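Local structure of beta-2-microglobulin (Ctenopharyngodon idella, 5H5Z) at residues Y18-H32 with Q62-K75. The protein probably serves as the light chain of fish MHC class I, pairing with the heavy chain and influencing which peptides it presents. The protein carries 1 engineered substitution. Residues are numbered along the deposited sequence; the frame is centred on the assembly and turned at random.
Sequences YGKENTLICYVSNFH and QFHLTKSVSFKPEK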
loop_
_atom_site.group_PDB
_atom_site.type_symbol
_atom_site.label_atom_id
_atom_site.label_comp_id
_atom_site.label_asym_id
_atom_site.label_seq_id
_atom_site.Cartn_x
_atom_site.Cartn_y
_atom_site.Cartn_z
ATOM N N TYR B 18 18.011 16.233 14.156
ATOM C CA TYR B 18 17.439 17.492 14.637
ATOM C C TYR B 18 17.812 18.685 13.773
ATOM O O TYR B 18 18.966 18.822 13.347
ATOM C CB TYR B 18 17.866 17.784 16.080
ATOM C CG TYR B 18 17.329 16.824 17.115
ATOM C CD1 TYR B 18 16.021 16.339 17.046
ATOM C CD2 TYR B 18 18.123 16.428 18.188
ATOM C CE1 TYR B 18 15.530 15.466 18.001
ATOM C CE2 TYR B 18 17.640 15.556 19.147
ATOM C CZ TYR B 18 16.346 15.081 19.051
ATOM O OH TYR B 18 15.872 14.218 20.011
ATOM N N GLY B 19 16.831 19.551 13.534
ATOM C CA GLY B 19 17.039 20.779 12.770
ATOM C C GLY B 19 17.039 20.605 11.261
ATOM O O GLY B 19 17.349 21.543 10.532
ATOM N N LYS B 20 16.686 19.409 10.797
ATOM C CA LYS B 20 16.668 19.097 9.372
ATOM C C LYS B 20 15.243 18.874 8.879
ATOM O O LYS B 20 14.478 18.129 9.496
ATOM C CB LYS B 20 17.523 17.860 9.093
ATOM C CG LYS B 20 17.758 17.568 7.619
ATOM C CD LYS B 20 18.686 16.379 7.431
ATOM C CE LYS B 20 18.972 16.138 5.957
ATOM N NZ LYS B 20 20.120 15.208 5.756
ATOM N N GLU B 21 14.894 19.523 7.768
ATOM C CA GLU B 21 13.590 19.316 7.134
ATOM C C GLU B 21 13.433 17.850 6.754
ATOM O O GLU B 21 14.344 17.239 6.193
ATOM C CB GLU B 21 13.408 20.211 5.899
ATOM C CG GLU B 21 13.284 21.700 6.193
ATOM C CD GLU B 21 11.972 22.104 6.853
ATOM O OE1 GLU B 21 11.048 21.265 6.973
ATOM O OE2 GLU B 21 11.867 23.282 7.256
ATOM N N ASN B 22 12.269 17.297 7.076
ATOM C CA ASN B 22 12.021 15.868 6.960
ATOM C C ASN B 22 10.531 15.645 6.724
ATOM O O ASN B 22 9.763 16.608 6.611
ATOM C CB ASN B 22 12.469 15.177 8.257
ATOM C CG ASN B 22 12.962 13.753 8.042
ATOM O OD1 ASN B 22 12.486 13.032 7.164
ATOM N ND2 ASN B 22 13.913 13.333 8.874
ATOM N N THR B 23 10.126 14.382 6.636
ATOM C CA THR B 23 8.720 14.031 6.509
ATOM C C THR B 23 8.372 12.984 7.562
ATOM O O THR B 23 9.015 11.943 7.656
ATOM C CB THR B 23 8.378 13.522 5.091
ATOM O OG1 THR B 23 8.736 14.523 4.130
ATOM C CG2 THR B 23 6.886 13.233 4.958
ATOM N N LEU B 24 7.361 13.294 8.366
ATOM C CA LEU B 24 6.850 12.374 9.360
ATOM C C LEU B 24 5.787 11.497 8.718
ATOM O O LEU B 24 4.839 12.004 8.118
ATOM C CB LEU B 24 6.267 13.155 10.533
ATOM C CG LEU B 24 5.649 12.364 11.686
ATOM C CD1 LEU B 24 6.680 11.537 12.448
ATOM C CD2 LEU B 24 4.919 13.329 12.609
ATOM N N ILE B 25 5.944 10.185 8.858
ATOM C CA ILE B 25 5.078 9.223 8.187
ATOM C C ILE B 25 4.456 8.256 9.183
ATOM O O ILE B 25 5.148 7.695 10.050
ATOM C CB ILE B 25 5.856 8.424 7.110
ATOM C CG1 ILE B 25 6.485 9.377 6.079
ATOM C CG2 ILE B 25 4.953 7.385 6.455
ATOM C CD1 ILE B 25 7.553 8.746 5.208
ATOM N N CYS B 26 3.143 8.066 9.061
ATOM C CA CYS B 26 2.451 7.047 9.826
ATOM C C CYS B 26 1.774 6.079 8.861
ATOM O O CYS B 26 0.830 6.447 8.165
ATOM C CB CYS B 26 1.451 7.690 10.788
ATOM S SG CYS B 26 0.549 6.538 11.840
ATOM N N TYR B 27 2.293 4.854 8.811
ATOM C CA TYR B 27 1.761 3.797 7.957
ATOM C C TYR B 27 0.841 2.901 8.768
ATOM O O TYR B 27 1.273 2.245 9.727
ATOM C CB TYR B 27 2.900 2.975 7.355
ATOM C CG TYR B 27 2.468 1.894 6.382
ATOM C CD1 TYR B 27 1.602 2.178 5.318
ATOM C CD2 TYR B 27 2.960 0.598 6.498
ATOM C CE1 TYR B 27 1.222 1.187 4.426
ATOM C CE2 TYR B 27 2.594 -0.396 5.608
ATOM C CZ TYR B 27 1.724 -0.100 4.577
ATOM O OH TYR B 27 1.362 -1.093 3.699
ATOM N N VAL B 28 -0.429 2.892 8.380
ATOM C CA VAL B 28 -1.465 2.159 9.104
ATOM C C VAL B 28 -1.979 1.053 8.186
ATOM O O VAL B 28 -2.536 1.334 7.125
ATOM C CB VAL B 28 -2.596 3.110 9.551
ATOM C CG1 VAL B 28 -3.673 2.358 10.325
ATOM C CG2 VAL B 28 -2.032 4.247 10.398
ATOM N N SER B 29 -1.772 -0.201 8.577
ATOM C CA SER B 29 -2.005 -1.318 7.663
ATOM C C SER B 29 -2.706 -2.489 8.333
ATOM O O SER B 29 -2.909 -2.484 9.545
ATOM C CB SER B 29 -0.676 -1.786 7.069
ATOM O OG SER B 29 0.178 -2.283 8.094
ATOM N N ASN B 30 -3.077 -3.486 7.530
ATOM C CA ASN B 30 -3.637 -4.742 8.033
ATOM C C ASN B 30 -4.947 -4.577 8.812
ATOM O O ASN B 30 -5.203 -5.321 9.761
ATOM C CB ASN B 30 -2.601 -5.491 8.897
ATOM C CG ASN B 30 -1.376 -5.931 8.110
ATOM O OD1 ASN B 30 -1.384 -5.968 6.876
ATOM N ND2 ASN B 30 -0.312 -6.276 8.829
ATOM N N PHE B 31 -5.778 -3.615 8.417
ATOM C CA PHE B 31 -6.993 -3.336 9.187
ATOM C C PHE B 31 -8.303 -3.518 8.421
ATOM O O PHE B 31 -8.360 -3.323 7.213
ATOM C CB PHE B 31 -6.928 -1.957 9.866
ATOM C CG PHE B 31 -7.014 -0.790 8.918
ATOM C CD1 PHE B 31 -8.249 -0.236 8.580
ATOM C CD2 PHE B 31 -5.859 -0.218 8.390
ATOM C CE1 PHE B 31 -8.330 0.848 7.716
ATOM C CE2 PHE B 31 -5.934 0.864 7.528
ATOM C CZ PHE B 31 -7.171 1.397 7.187
ATOM N N HIS B 32 -9.340 -3.913 9.158
ATOM C CA HIS B 32 -10.704 -4.071 8.637
ATOM C C HIS B 32 -11.651 -3.946 9.829
ATOM O O HIS B 32 -11.355 -4.493 10.890
ATOM C CB HIS B 32 -10.881 -5.442 7.982
ATOM C CG HIS B 32 -12.300 -5.763 7.617
ATOM N ND1 HIS B 32 -12.882 -5.333 6.444
ATOM C CD2 HIS B 32 -13.256 -6.463 8.276
ATOM C CE1 HIS B 32 -14.131 -5.757 6.393
ATOM N NE2 HIS B 32 -14.384 -6.444 7.493
ATOM N N GLN B 62 -7.114 -6.729 3.507
ATOM C CA GLN B 62 -6.937 -5.766 4.592
ATOM C C GLN B 62 -6.476 -4.415 4.044
ATOM O O GLN B 62 -5.701 -4.351 3.084
ATOM C CB GLN B 62 -5.966 -6.306 5.647
ATOM C CG GLN B 62 -6.418 -7.626 6.264
ATOM C CD GLN B 62 -5.468 -8.168 7.321
ATOM O OE1 GLN B 62 -5.874 -8.934 8.195
ATOM N NE2 GLN B 62 -4.199 -7.786 7.241
ATOM N N PHE B 63 -6.970 -3.346 4.662
ATOM C CA PHE B 63 -6.755 -1.982 4.185
ATOM C C PHE B 63 -5.441 -1.388 4.691
ATOM O O PHE B 63 -4.918 -1.798 5.727
ATOM C CB PHE B 63 -7.920 -1.092 4.629
ATOM C CG PHE B 63 -9.240 -1.482 4.037
ATOM C CD1 PHE B 63 -9.587 -1.051 2.765
ATOM C CD2 PHE B 63 -10.142 -2.275 4.750
ATOM C CE1 PHE B 63 -10.811 -1.402 2.207
ATOM C CE2 PHE B 63 -11.364 -2.634 4.196
ATOM C CZ PHE B 63 -11.699 -2.195 2.921
ATOM N N HIS B 64 -4.912 -0.418 3.953
ATOM C CA HIS B 64 -3.741 0.328 4.399
ATOM C C HIS B 64 -3.875 1.795 4.015
ATOM O O HIS B 64 -4.460 2.130 2.976
ATOM C CB HIS B 64 -2.437 -0.282 3.866
ATOM C CG HIS B 64 -2.307 -0.238 2.372
ATOM N ND1 HIS B 64 -1.525 0.690 1.719
ATOM C CD2 HIS B 64 -2.855 -1.013 1.406
ATOM C CE1 HIS B 64 -1.599 0.487 0.416
ATOM N NE2 HIS B 64 -2.400 -0.541 0.199
ATOM N N LEU B 65 -3.369 2.663 4.884
ATOM C CA LEU B 65 -3.337 4.097 4.634
ATOM C C LEU B 65 -2.019 4.674 5.106
ATOM O O LEU B 65 -1.408 4.168 6.047
ATOM C CB LEU B 65 -4.472 4.809 5.374
ATOM C CG LEU B 65 -5.912 4.556 4.935
ATOM C CD1 LEU B 65 -6.865 5.037 6.013
ATOM C CD2 LEU B 65 -6.224 5.236 3.601
ATOM N N THR B 66 -1.587 5.741 4.449
ATOM C CA THR B 66 -0.405 6.472 4.875
ATOM C C THR B 66 -0.781 7.924 5.150
ATOM O O THR B 66 -1.366 8.593 4.301
ATOM C CB THR B 66 0.721 6.391 3.824
ATOM O OG1 THR B 66 1.023 5.016 3.554
ATOM C CG2 THR B 66 1.982 7.087 4.322
ATOM N N LYS B 67 -0.471 8.394 6.356
ATOM C CA LYS B 67 -0.575 9.812 6.666
ATOM C C LYS B 67 0.824 10.377 6.820
ATOM O O LYS B 67 1.684 9.743 7.427
ATOM C CB LYS B 67 -1.387 10.050 7.931
ATOM C CG LYS B 67 -1.830 11.494 8.081
ATOM C CD LYS B 67 -3.261 11.539 8.567
ATOM C CE LYS B 67 -3.930 12.858 8.249
ATOM N NZ LYS B 67 -5.333 12.846 8.745
ATOM N N SER B 68 1.051 11.558 6.253
ATOM C CA SER B 68 2.369 12.185 6.292
ATOM C C SER B 68 2.251 13.702 6.332
ATOM O O SER B 68 1.229 14.262 5.936
ATOM C CB SER B 68 3.217 11.744 5.089
ATOM O OG SER B 68 2.621 12.127 3.855
ATOM N N VAL B 69 3.293 14.356 6.842
ATOM C CA VAL B 69 3.382 15.812 6.850
ATOM C C VAL B 69 4.845 16.222 6.981
ATOM O O VAL B 69 5.660 15.469 7.529
ATOM C CB VAL B 69 2.527 16.447 7.981
ATOM C CG1 VAL B 69 3.126 16.178 9.358
ATOM C CG2 VAL B 69 2.343 17.943 7.753
ATOM N N SER B 70 5.178 17.398 6.451
ATOM C CA SER B 70 6.519 17.966 6.628
ATOM C C SER B 70 6.757 18.266 8.104
ATOM O O SER B 70 5.852 18.732 8.796
ATOM C CB SER B 70 6.669 19.248 5.803
ATOM O OG SER B 70 7.856 19.941 6.151
ATOM N N PHE B 71 7.967 17.985 8.584
ATOM C CA PHE B 71 8.344 18.338 9.953
ATOM C C PHE B 71 9.847 18.541 10.081
ATOM O O PHE B 71 10.624 18.053 9.254
ATOM C CB PHE B 71 7.775 17.347 11.001
ATOM C CG PHE B 71 8.611 16.107 11.237
ATOM C CD1 PHE B 71 9.157 15.375 10.182
ATOM C CD2 PHE B 71 8.827 15.655 12.539
ATOM C CE1 PHE B 71 9.910 14.232 10.425
ATOM C CE2 PHE B 71 9.574 14.507 12.788
ATOM C CZ PHE B 71 10.119 13.797 11.730
ATOM N N LYS B 72 10.233 19.299 11.098
ATOM C CA LYS B 72 11.627 19.538 11.404
ATOM C C LYS B 72 11.821 19.205 12.884
ATOM O O LYS B 72 11.602 20.058 13.745
ATOM C CB LYS B 72 11.993 20.993 11.095
ATOM C CG LYS B 72 13.490 21.278 11.092
ATOM C CD LYS B 72 13.824 22.586 10.389
ATOM C CE LYS B 72 13.658 23.782 11.311
ATOM N NZ LYS B 72 14.303 25.006 10.751
ATOM N N PRO B 73 12.210 17.947 13.185
ATOM C CA PRO B 73 12.309 17.530 14.588
ATOM C C PRO B 73 13.389 18.284 15.367
ATOM O O PRO B 73 14.501 18.479 14.869
ATOM C CB PRO B 73 12.645 16.037 14.495
ATOM C CG PRO B 73 13.273 15.867 13.153
ATOM C CD PRO B 73 12.578 16.854 12.260
ATOM N N GLU B 74 13.032 18.730 16.566
ATOM C CA GLU B 74 13.969 19.390 17.476
ATOM C C GLU B 74 13.947 18.666 18.820
ATOM O O GLU B 74 13.045 17.870 19.086
ATOM C CB GLU B 74 13.623 20.876 17.650
ATOM C CG GLU B 74 13.557 21.691 16.356
ATOM C CD GLU B 74 14.916 22.001 15.735
ATOM O OE1 GLU B 74 15.958 21.608 16.296
ATOM O OE2 GLU B 74 14.946 22.650 14.667
ATOM N N LYS B 75 14.943 18.945 19.658
ATOM C CA LYS B 75 15.114 18.256 20.943
ATOM C C LYS B 75 13.893 18.238 21.863
ATOM O O LYS B 75 13.572 17.207 22.451
ATOM C CB LYS B 75 16.327 18.809 21.703
ATOM C CG LYS B 75 17.439 17.792 21.896
ATOM C CD LYS B 75 17.049 16.741 22.929
ATOM C CE LYS B 75 17.658 15.386 22.600
ATOM N NZ LYS B 75 17.702 14.473 23.780
HETATM O O HOH W 1 10.136 19.093 5.436
#
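Strands 22-29 and 63-71 run antiparallel, 4.4 Å apart at closest approach with their directions at 150°, joined by paired backbone hydrogen bonds from Asn22-Phe71 to Val28-Leu65. Beyond these, a G1 beta bulge sets Asn30 and Phe31 together against Phe63 and shifts the register by one residue. Phe63 N donates to Phe31 O at 2.9 Å, whereas the return bond is weak. Phe31 CG sits between its own backbone N and carbonyl carbon (chi1 70°), which lays the ring against strand 63-71: Phe63 CB rides over one face, 3.8 Å from the centroid, and Leu65 CD1 meets the edge at CZ. The Phe71 ring is sandwiched at the other end, with Leu24 CB over one face, 3.7 Å from the centroid, and Pro73 CD of its own segment over the opposite one; Tyr79 and Trp94 add edge-to-face contacts. On the other face of the sheet, Thr66 OG1 approaches the edge of the Tyr27 ring, 3.4 Å from CD1. A water donates to Glu21 OE1 and Asn22 O; its further bond to Ser70 OG is doubtful, since that serine has a second conformer. Past the sheet, Gly19 N bonds to Pro73 O (2.9 Å), and Lys75 CA lies over the Tyr18 ring, 4.0 Å from its centroid, while Lys75 CE reaches the hydroxyl OH at 3.4 Å. Cutting Tyr18 back to an alanine is likely to open a gap beneath Lys75 and free its chain to turn, disturbing a corner where Lys75 also makes a cation-pi contact with Phe274 of the MHC class I antigen chain. Leu24, Cys26, Val28 and Leu65 face the opposing sheet, with Cys26 disulfide-bonded to Cys81, the intersheet bridge characteristic of an immunoglobulin C1-set beta sandwich.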